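Local coordinates for protein putative methyltransferase (Emericella variicolor, PDB 7DMB) that binds S-adenosyl-L-homocysteine and probably acts as a trans-acting, S-adenosylmethionine-dependent methyltransferase in calbistrin biosynthesis, at residues K76-T81 with K89-L94; P85-Y90 with V324-G329; S314-Y319 with P370-N375. All blocks are in the same frame, centred on the assembly; numbering follows the deposited sequence.

Interaction 1. Residues K76-T81 with K89-L94; sequences KLKSAT and KYRNWL
Arg91 reaches across to Leu77 and Ala80, and a single nitrogen of its guanidinium makes both polar bonds of the contact. NH1 donates to Leu77 O at 2.8 Å and to Ala80 O at 2.9 Å. The N-H...O angles of 153° and 141° show that neither bond is quite straight. Both oxygens lie at the edge of the guanidinium, near its plane, whereas NH1 is tilted from each carbonyl plane. Two bonds on one nitrogen hold the flat group against rotation. Leu77 O is shared: Ala80 N also donates to it, from the face of the carbonyl plane opposite to Arg91 NH1.

Leu77 lies in the last turn of helix 56-79 and Ala80 just beyond it, where carbonyls lack the i+4 donors of a continuing helix. This helix and helix 85-101, which carries Arg91, are joined by a short connection and form a helical hairpin. A cation at this place would be expected to be favoured by the helix dipole.

The arginine chain starts with CG anti to the backbone N and bends only at chi3 (69°), which turns the guanidinium onto the carbonyls. Its aliphatic part and Leu77 run antiparallel alongside each other, Leu77 CB coming 4.1 Å from Arg91 CD. Lys78 leaves its helix pointing away, but bends at chi2 and chi3 bring its chain back to the aliphatic part of Arg91, and NZ stands 3.2 Å from Arg91 CD. Two like charges are thereby brought close, with Lys78 NZ 3.5 Å from Arg91 NE.

On the apolar side of the contact the leucines lie roughly perpendicular, Leu77 CD1 meeting Leu94 CD2 at 3.9 Å. The same methyl approaches the Tyr90 ring obliquely. Val153 of helix 140-157 packs on Leu77, and Met73 lies against both Tyr90 and Leu94.

Interaction 2. Residues P85-Y90 with V324-G329; sequences PHFEKY and VGLLPG
The His86 imidazole has Pro328 over one face and Phe87 CG over the opposite one, while the carbonyl of Leu326 sits at its edge. Pro328 lies alongside, pointing the same way as the histidine, and its CG is 4.0 Å from the ring centroid and 27° off the normal, a CH-pi contact. On the other side Phe87 CG stands 4.1 Å above the imidazole plane toward the rim, and His86 NE2 in turn lies over one face of the phenyl ring.

At the edge, His86 NE2 donates to Leu326 O at 2.7 Å. The oxygen is in the imidazole plane, but the donor rises above the carbonyl plane and the N-H...O angle is 135°, so the bond is short yet bent. Chi1 of 79° sets CG between the backbone N and the carbonyl carbon, and from there NE2 faces the loop. Phe87 CE2 comes within 3.2 Å of the same Leu326 O.

Tyr90 offers a face to Leu326: Leu326 CG lies 4.0 Å from the Tyr90 ring centroid and almost on the normal, and Leu326 CD2 reaches Tyr90 CD2 at 3.5 Å. That methyl also meets Phe87 CD2 at 3.8 Å, the phenylalanine and leucine side chains standing nearly square to each other. Leu326 is therefore wedged between two aromatics. Gly325, with no side chain to stand between, packs its backbone directly against the tyrosine; its C atom is 3.5 Å from Tyr90 CD1. The tyrosine hydroxyl is bonded to Phe322 O, and Trp331 NE1 donates to Gly325 O.

Residues 324-327 form a type I beta turn, closed by Leu327 N bonding to Val324 O. This turn leads out of helix 319-324 and docks on the first turns of helix 85-101, tying the N-terminal helical part to the loop that follows helix 319-324.

Interaction 3. Residues S314-Y319 with P370-N375; sequences SPPGKY and PPFYYN
Pro371, which follows a cis peptide bond, turns its carbonyl to the proline pair opposite, its O lying 3.2 Å from Pro316 CG. Phe372 starts out away from residues 314-319, yet its ring returns to the same proline: Pro316 CG reaches Phe372 CD2 at 3.7 Å, approaching obliquely.

Tyr373 has its ring held over its own backbone (chi1 75°), and the ring extends to Ser314. There Tyr373 OH donates to Ser314 OG at 2.6 Å, with the serine oxygen at the ring edge. The tyrosine's own carbonyl receives a CA-H...O contact, Pro315 CA to Tyr373 O at 3.3 Å.

Tyr374 supplies backbone and ring. Ser314 N donates to Tyr374 O at 2.9 Å. Pro315 CB stands over one ring face, 23° off the normal, in a CH-pi contact. Beyond it, Tyr374 OH nears Tyr319 CB and accepts from a water that Tyr319 N bonds weakly; Trp179 meets the ring edge-to-face.

The contact joins the loops next to neighbouring antiparallel strands 306-313 and 375-382, at one end of the mixed seven-stranded sheet with strand order 3-2-1-4-5-7-6 characteristic of class I methyltransferases.

Overall arrangement
Interactions 1 and 2 lie on the same side of the chain's centre, their own centres about 10 Å apart, and share Tyr90 on helix 85-101. Interaction 3 sits nearer the middle of the molecule, its centre about 24 Å from that of interaction 1 and 21 Å from that of interaction 2. Interaction 1 is local and closes before interaction 3 opens, whereas the segments of interactions 2 and 3 alternate along the chain. Helix 319-324 runs between the segments 314-319 and 324-329, so it leads from the end of the methyltransferase sheet to the N-terminal helices. Trp93 CZ2 packs on Lys318 CG at 3.4 Å, directly joining interactions 1 and 3.

Interaction 1. Residues K76-T81 with K89-L94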
loop_
_atom_site.group_PDB
_atom_site.type_symbol
_atom_site.label_atom_id
_atom_site.label_comp_id
_atom_site.label_asym_id
_atom_site.label_seq_id
_atom_site.Cartn_x
_atom_site.Cartn_y
_atom_site.Cartn_z
ATOM N N LYS A 76 -28.777 -3.513 0.641
ATOM C CA LYS A 76 -28.478 -2.953 1.949
ATOM C C LYS A 76 -28.116 -1.473 1.837
ATOM O O LYS A 76 -28.622 -0.634 2.596
ATOM C CB LYS A 76 -27.337 -3.757 2.586
ATOM C CG LYS A 76 -27.505 -4.033 4.062
ATOM C CD LYS A 76 -26.409 -4.947 4.623
ATOM C CE LYS A 76 -25.984 -4.498 6.022
ATOM N NZ LYS A 76 -25.107 -5.469 6.669
ATOM N N LEU A 77 -27.264 -1.134 0.871
ATOM C CA LEU A 77 -26.828 0.248 0.720
ATOM C C LEU A 77 -27.992 1.163 0.364
ATOM O O LEU A 77 -28.094 2.277 0.888
ATOM C CB LEU A 77 -25.732 0.333 -0.340
ATOM C CG LEU A 77 -24.320 0.410 0.253
ATOM C CD1 LEU A 77 -23.276 0.388 -0.837
ATOM C CD2 LEU A 77 -24.199 1.661 1.103
ATOM N N LYS A 78 -28.896 0.701 -0.506
ATOM C CA LYS A 78 -29.943 1.581 -1.016
ATOM C C LYS A 78 -30.969 1.932 0.059
ATOM O O LYS A 78 -31.453 3.065 0.113
ATOM C CB LYS A 78 -30.618 0.931 -2.222
ATOM C CG LYS A 78 -29.709 0.782 -3.440
ATOM C CD LYS A 78 -28.673 1.917 -3.556
ATOM C CE LYS A 78 -29.297 3.213 -4.138
ATOM N NZ LYS A 78 -28.335 4.306 -4.469
ATOM N N SER A 79 -31.304 0.991 0.935
ATOM C CA SER A 79 -32.220 1.322 2.018
ATOM C C SER A 79 -31.539 2.029 3.190
ATOM O O SER A 79 -32.235 2.463 4.119
ATOM C CB SER A 79 -32.931 0.060 2.519
ATOM O OG SER A 79 -32.054 -1.052 2.539
ATOM N N ALA A 80 -30.217 2.172 3.171
ATOM C CA ALA A 80 -29.504 2.793 4.278
ATOM C C ALA A 80 -29.449 4.310 4.123
ATOM O O ALA A 80 -29.512 4.862 3.017
ATOM C CB ALA A 80 -28.082 2.236 4.392
ATOM N N THR A 81 -29.308 4.982 5.258
ATOM C CA THR A 81 -29.129 6.427 5.301
ATOM C C THR A 81 -27.636 6.733 5.238
ATOM O O THR A 81 -26.926 6.616 6.238
ATOM C CB THR A 81 -29.755 7.010 6.561
ATOM O OG1 THR A 81 -31.147 6.672 6.603
ATOM C CG2 THR A 81 -29.592 8.525 6.585
ATOM N N LYS A 89 -21.077 8.892 -2.277
ATOM C CA LYS A 89 -20.178 8.646 -3.399
ATOM C C LYS A 89 -19.861 7.162 -3.525
ATOM O O LYS A 89 -19.853 6.615 -4.638
ATOM C CB LYS A 89 -18.895 9.454 -3.219
ATOM C CG LYS A 89 -19.136 10.963 -3.076
ATOM C CD LYS A 89 -17.971 11.766 -3.642
ATOM C CE LYS A 89 -18.247 13.263 -3.568
ATOM N NZ LYS A 89 -17.979 13.825 -2.214
ATOM N N TYR A 90 -19.620 6.492 -2.387
ATOM C CA TYR A 90 -19.311 5.064 -2.398
ATOM C C TYR A 90 -20.505 4.243 -2.869
ATOM O O TYR A 90 -20.359 3.345 -3.710
ATOM C CB TYR A 90 -18.860 4.614 -1.006
ATOM C CG TYR A 90 -18.451 3.158 -0.911
ATOM C CD1 TYR A 90 -17.169 2.756 -1.258
ATOM C CD2 TYR A 90 -19.343 2.188 -0.458
ATOM C CE1 TYR A 90 -16.772 1.422 -1.162
ATOM C CE2 TYR A 90 -18.956 0.854 -0.351
ATOM C CZ TYR A 90 -17.666 0.474 -0.706
ATOM O OH TYR A 90 -17.262 -0.845 -0.608
ATOM N N ARG A 91 -21.693 4.525 -2.318
ATOM C CA ARG A 91 -22.916 3.875 -2.789
ATOM C C ARG A 91 -23.095 4.067 -4.298
ATOM O O ARG A 91 -23.328 3.102 -5.037
ATOM C CB ARG A 91 -24.132 4.413 -2.025
ATOM C CG ARG A 91 -25.483 3.983 -2.626
ATOM C CD ARG A 91 -26.685 4.141 -1.676
ATOM N NE ARG A 91 -27.033 5.537 -1.410
ATOM C CZ ARG A 91 -27.819 5.941 -0.413
ATOM N NH1 ARG A 91 -28.367 5.057 0.411
ATOM N NH2 ARG A 91 -28.057 7.237 -0.242
ATOM N N ASN A 92 -22.970 5.312 -4.774
ATOM C CA ASN A 92 -23.103 5.583 -6.205
ATOM C C ASN A 92 -22.040 4.845 -7.006
ATOM O O ASN A 92 -22.344 4.216 -8.026
ATOM C CB ASN A 92 -23.016 7.088 -6.468
ATOM C CG ASN A 92 -24.246 7.839 -5.983
ATOM O OD1 ASN A 92 -25.319 7.252 -5.776
ATOM N ND2 ASN A 92 -24.100 9.147 -5.802
ATOM N N TRP A 93 -20.777 4.924 -6.563
ATOM C CA TRP A 93 -19.710 4.176 -7.225
ATOM C C TRP A 93 -19.998 2.679 -7.225
ATOM O O TRP A 93 -19.846 2.011 -8.254
ATOM C CB TRP A 93 -18.353 4.444 -6.555
ATOM C CG TRP A 93 -17.302 3.502 -7.078
ATOM C CD1 TRP A 93 -16.646 3.593 -8.273
ATOM C CD2 TRP A 93 -16.836 2.299 -6.457
ATOM N NE1 TRP A 93 -15.785 2.534 -8.423
ATOM C CE2 TRP A 93 -15.887 1.721 -7.327
ATOM C CE3 TRP A 93 -17.124 1.656 -5.252
ATOM C CZ2 TRP A 93 -15.222 0.535 -7.026
ATOM C CZ3 TRP A 93 -16.448 0.479 -4.950
ATOM C CH2 TRP A 93 -15.513 -0.067 -5.833
ATOM N N LEU A 94 -20.409 2.128 -6.083
ATOM C CA LEU A 94 -20.624 0.684 -6.024
ATOM C C LEU A 94 -21.777 0.250 -6.929
ATOM O O LEU A 94 -21.687 -0.796 -7.573
ATOM C CB LEU A 94 -20.864 0.228 -4.583
ATOM C CG LEU A 94 -20.540 -1.257 -4.356
ATOM C CD1 LEU A 94 -19.179 -1.587 -4.876
ATOM C CD2 LEU A 94 -20.648 -1.637 -2.903
#

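Interaction 2. Residues P85-Y90 with V324-G329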
loop_
_atom_site.group_PDB
_atom_site.type_symbol
_atom_site.label_atom_id
_atom_site.label_comp_id
_atom_site.label_asym_id
_atom_site.label_seq_id
_atom_site.Cartn_x
_atom_site.Cartn_y
_atom_site.Cartn_z
ATOM N N PRO A 85 -21.450 12.907 2.798
ATOM C CA PRO A 85 -21.409 12.940 1.326
ATOM C C PRO A 85 -20.579 11.821 0.719
ATOM O O PRO A 85 -20.975 11.272 -0.313
ATOM C CB PRO A 85 -20.815 14.328 1.019
ATOM C CG PRO A 85 -21.057 15.140 2.262
ATOM C CD PRO A 85 -20.960 14.163 3.395
ATOM N N HIS A 86 -19.449 11.446 1.333
ATOM C CA HIS A 86 -18.603 10.422 0.721
ATOM C C HIS A 86 -19.215 9.027 0.809
ATOM O O HIS A 86 -18.886 8.167 -0.019
ATOM C CB HIS A 86 -17.197 10.435 1.330
ATOM C CG HIS A 86 -17.094 9.763 2.668
ATOM N ND1 HIS A 86 -17.273 10.437 3.857
ATOM C CD2 HIS A 86 -16.802 8.481 3.001
ATOM C CE1 HIS A 86 -17.120 9.594 4.864
ATOM N NE2 HIS A 86 -16.827 8.403 4.372
ATOM N N PHE A 87 -20.094 8.775 1.779
ATOM C CA PHE A 87 -20.793 7.496 1.792
ATOM C C PHE A 87 -21.704 7.391 0.583
ATOM O O PHE A 87 -21.850 6.311 -0.003
ATOM C CB PHE A 87 -21.604 7.333 3.083
ATOM C CG PHE A 87 -20.759 7.170 4.315
ATOM C CD1 PHE A 87 -21.090 7.834 5.491
ATOM C CD2 PHE A 87 -19.650 6.330 4.311
ATOM C CE1 PHE A 87 -20.310 7.683 6.638
ATOM C CE2 PHE A 87 -18.875 6.176 5.451
ATOM C CZ PHE A 87 -19.207 6.854 6.617
ATOM N N GLU A 88 -22.322 8.519 0.203
ATOM C CA GLU A 88 -23.133 8.594 -1.007
ATOM C C GLU A 88 -22.291 8.339 -2.246
ATOM O O GLU A 88 -22.740 7.674 -3.187
ATOM C CB GLU A 88 -23.790 9.971 -1.107
ATOM C CG GLU A 88 -24.813 10.302 -0.035
ATOM C CD GLU A 88 -25.293 11.738 -0.157
ATOM O OE1 GLU A 88 -24.769 12.601 0.583
ATOM O OE2 GLU A 88 -26.167 12.007 -1.019
ATOM N N LYS A 89 -21.077 8.892 -2.277
ATOM C CA LYS A 89 -20.178 8.646 -3.399
ATOM C C LYS A 89 -19.861 7.162 -3.525
ATOM O O LYS A 89 -19.853 6.615 -4.638
ATOM C CB LYS A 89 -18.895 9.454 -3.219
ATOM C CG LYS A 89 -19.136 10.963 -3.076
ATOM C CD LYS A 89 -17.971 11.766 -3.642
ATOM C CE LYS A 89 -18.247 13.263 -3.568
ATOM N NZ LYS A 89 -17.979 13.825 -2.214
ATOM N N TYR A 90 -19.620 6.492 -2.387
ATOM C CA TYR A 90 -19.311 5.064 -2.398
ATOM C C TYR A 90 -20.505 4.243 -2.869
ATOM O O TYR A 90 -20.359 3.345 -3.710
ATOM C CB TYR A 90 -18.860 4.614 -1.006
ATOM C CG TYR A 90 -18.451 3.158 -0.911
ATOM C CD1 TYR A 90 -17.169 2.756 -1.258
ATOM C CD2 TYR A 90 -19.343 2.188 -0.458
ATOM C CE1 TYR A 90 -16.772 1.422 -1.162
ATOM C CE2 TYR A 90 -18.956 0.854 -0.351
ATOM C CZ TYR A 90 -17.666 0.474 -0.706
ATOM O OH TYR A 90 -17.262 -0.845 -0.608
ATOM N N VAL A 324 -11.497 0.556 0.905
ATOM C CA VAL A 324 -11.251 1.796 1.630
ATOM C C VAL A 324 -12.125 2.945 1.144
ATOM O O VAL A 324 -12.034 4.046 1.688
ATOM C CB VAL A 324 -9.759 2.184 1.573
ATOM C CG1 VAL A 324 -8.890 1.012 2.036
ATOM C CG2 VAL A 324 -9.396 2.546 0.182
ATOM N N GLY A 325 -13.005 2.708 0.175
ATOM C CA GLY A 325 -13.882 3.763 -0.319
ATOM C C GLY A 325 -14.796 4.361 0.733
ATOM O O GLY A 325 -15.273 5.484 0.568
ATOM N N LEU A 326 -15.054 3.640 1.817
ATOM C CA LEU A 326 -15.908 4.175 2.865
ATOM C C LEU A 326 -15.207 5.237 3.705
ATOM O O LEU A 326 -15.859 5.859 4.553
ATOM C CB LEU A 326 -16.422 3.019 3.747
ATOM C CG LEU A 326 -17.532 2.138 3.131
ATOM C CD1 LEU A 326 -17.767 0.867 3.948
ATOM C CD2 LEU A 326 -18.836 2.918 2.960
ATOM N N LEU A 327 -13.902 5.479 3.474
ATOM C CA LEU A 327 -13.162 6.568 4.113
ATOM C C LEU A 327 -13.207 7.839 3.263
ATOM O O LEU A 327 -13.041 7.773 2.031
ATOM C CB LEU A 327 -11.710 6.173 4.346
ATOM C CG LEU A 327 -11.571 4.839 5.065
ATOM C CD1 LEU A 327 -10.100 4.434 5.202
ATOM C CD2 LEU A 327 -12.257 4.937 6.418
ATOM N N PRO A 328 -13.404 8.987 3.936
ATOM C CA PRO A 328 -13.484 10.270 3.205
ATOM C C PRO A 328 -12.262 10.560 2.352
ATOM O O PRO A 328 -12.385 11.143 1.269
ATOM C CB PRO A 328 -13.621 11.320 4.322
ATOM C CG PRO A 328 -13.734 10.578 5.617
ATOM C CD PRO A 328 -13.321 9.162 5.401
ATOM N N GLY A 329 -11.080 10.156 2.817
ATOM C CA GLY A 329 -9.854 10.421 2.095
ATOM C C GLY A 329 -9.753 9.755 0.735
ATOM O O GLY A 329 -8.996 10.228 -0.114
#

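Interaction 3. Residues S314-Y319 with P370-N375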
loop_
_atom_site.group_PDB
_atom_site.type_symbol
_atom_site.label_atom_id
_atom_site.label_comp_id
_atom_site.label_asym_id
_atom_site.label_seq_id
_atom_site.Cartn_x
_atom_site.Cartn_y
_atom_site.Cartn_z
ATOM N N SER A 314 -1.066 0.696 -7.717
ATOM C CA SER A 314 -1.807 1.152 -8.890
ATOM C C SER A 314 -2.420 -0.037 -9.646
ATOM O O SER A 314 -2.192 -0.192 -10.849
ATOM C CB SER A 314 -0.897 1.995 -9.802
ATOM O OG SER A 314 0.360 1.384 -10.064
ATOM N N PRO A 315 -3.214 -0.890 -8.985
ATOM C CA PRO A 315 -3.809 -2.019 -9.708
ATOM C C PRO A 315 -4.849 -1.535 -10.700
ATOM O O PRO A 315 -5.431 -0.452 -10.534
ATOM C CB PRO A 315 -4.459 -2.846 -8.580
ATOM C CG PRO A 315 -4.857 -1.823 -7.580
ATOM C CD PRO A 315 -3.721 -0.810 -7.603
ATOM N N PRO A 316 -5.099 -2.299 -11.762
ATOM C CA PRO A 316 -6.172 -1.906 -12.695
ATOM C C PRO A 316 -7.563 -2.114 -12.122
ATOM O O PRO A 316 -8.492 -1.382 -12.490
ATOM C CB PRO A 316 -5.922 -2.801 -13.918
ATOM C CG PRO A 316 -5.192 -3.983 -13.375
ATOM C CD PRO A 316 -4.321 -3.448 -12.249
ATOM N N GLY A 317 -7.740 -3.082 -11.224
ATOM C CA GLY A 317 -9.049 -3.380 -10.678
ATOM C C GLY A 317 -9.363 -2.557 -9.436
ATOM O O GLY A 317 -8.593 -1.696 -9.006
ATOM N N LYS A 318 -10.513 -2.871 -8.833
ATOM C CA LYS A 318 -11.156 -1.974 -7.879
ATOM C C LYS A 318 -11.237 -2.556 -6.468
ATOM O O LYS A 318 -12.091 -2.127 -5.681
ATOM C CB LYS A 318 -12.560 -1.609 -8.372
ATOM C CG LYS A 318 -12.679 -0.313 -9.180
ATOM C CD LYS A 318 -11.616 -0.179 -10.235
ATOM C CE LYS A 318 -11.352 1.290 -10.559
ATOM N NZ LYS A 318 -10.193 1.465 -11.483
ATOM N N TYR A 319 -10.383 -3.529 -6.133
ATOM C CA TYR A 319 -10.452 -4.128 -4.803
ATOM C C TYR A 319 -10.140 -3.094 -3.730
ATOM O O TYR A 319 -10.774 -3.075 -2.670
ATOM C CB TYR A 319 -9.506 -5.333 -4.710
ATOM C CG TYR A 319 -9.377 -5.944 -3.318
ATOM C CD1 TYR A 319 -10.459 -6.543 -2.701
ATOM C CD2 TYR A 319 -8.159 -5.931 -2.631
ATOM C CE1 TYR A 319 -10.357 -7.101 -1.449
ATOM C CE2 TYR A 319 -8.046 -6.496 -1.358
ATOM C CZ TYR A 319 -9.149 -7.080 -0.779
ATOM O OH TYR A 319 -9.071 -7.636 0.474
ATOM N N PRO A 370 2.620 -7.398 -15.534
ATOM C CA PRO A 370 1.460 -6.598 -15.917
ATOM C C PRO A 370 0.501 -7.416 -16.764
ATOM O O PRO A 370 0.909 -8.400 -17.393
ATOM C CB PRO A 370 2.079 -5.444 -16.725
ATOM C CG PRO A 370 3.539 -5.492 -16.447
ATOM C CD PRO A 370 3.858 -6.909 -16.162
ATOM N N PRO A 371 -0.782 -7.035 -16.822
ATOM C CA PRO A 371 -1.316 -5.830 -16.191
ATOM C C PRO A 371 -1.861 -6.035 -14.779
ATOM O O PRO A 371 -2.243 -5.041 -14.167
ATOM C CB PRO A 371 -2.449 -5.442 -17.138
ATOM C CG PRO A 371 -2.997 -6.770 -17.553
ATOM C CD PRO A 371 -1.820 -7.729 -17.609
ATOM N N PHE A 372 -1.914 -7.269 -14.271
ATOM C CA PHE A 372 -2.616 -7.538 -13.012
ATOM C C PHE A 372 -1.597 -7.601 -11.876
ATOM O O PHE A 372 -1.249 -8.659 -11.350
ATOM C CB PHE A 372 -3.471 -8.801 -13.124
ATOM C CG PHE A 372 -4.716 -8.598 -13.963
ATOM C CD1 PHE A 372 -4.938 -9.344 -15.105
ATOM C CD2 PHE A 372 -5.645 -7.625 -13.616
ATOM C CE1 PHE A 372 -6.084 -9.148 -15.878
ATOM C CE2 PHE A 372 -6.796 -7.416 -14.387
ATOM C CZ PHE A 372 -7.011 -8.178 -15.516
ATOM N N TYR A 373 -1.116 -6.423 -11.508
ATOM C CA TYR A 373 -0.232 -6.229 -10.374
ATOM C C TYR A 373 -0.951 -5.334 -9.373
ATOM O O TYR A 373 -1.982 -4.726 -9.684
ATOM C CB TYR A 373 1.109 -5.625 -10.821
ATOM C CG TYR A 373 1.050 -4.158 -11.165
ATOM C CD1 TYR A 373 1.290 -3.174 -10.199
ATOM C CD2 TYR A 373 0.737 -3.742 -12.455
ATOM C CE1 TYR A 373 1.222 -1.822 -10.519
ATOM C CE2 TYR A 373 0.669 -2.392 -12.780
ATOM C CZ TYR A 373 0.905 -1.435 -11.821
ATOM O OH TYR A 373 0.817 -0.101 -12.183
ATOM N N TYR A 374 -0.419 -5.267 -8.149
ATOM C CA TYR A 374 -0.976 -4.365 -7.147
ATOM C C TYR A 374 -0.041 -3.202 -6.835
ATOM O O TYR A 374 -0.403 -2.047 -7.094
ATOM C CB TYR A 374 -1.361 -5.155 -5.878
ATOM C CG TYR A 374 -2.811 -5.624 -5.944
ATOM C CD1 TYR A 374 -3.845 -4.837 -5.432
ATOM C CD2 TYR A 374 -3.153 -6.832 -6.564
ATOM C CE1 TYR A 374 -5.177 -5.254 -5.500
ATOM C CE2 TYR A 374 -4.490 -7.248 -6.651
ATOM C CZ TYR A 374 -5.494 -6.456 -6.115
ATOM O OH TYR A 374 -6.814 -6.853 -6.184
ATOM N N ASN A 375 1.174 -3.479 -6.352
ATOM C CA ASN A 375 2.150 -2.463 -5.968
ATOM C C ASN A 375 3.202 -2.242 -7.058
ATOM O O ASN A 375 3.752 -3.200 -7.614
ATOM C CB ASN A 375 2.871 -2.881 -4.686
ATOM C CG ASN A 375 2.162 -2.447 -3.433
ATOM O OD1 ASN A 375 1.621 -1.356 -3.359
ATOM N ND2 ASN A 375 2.199 -3.292 -2.413
HETATM O O HOH W 1 -8.034 -5.140 -7.825
#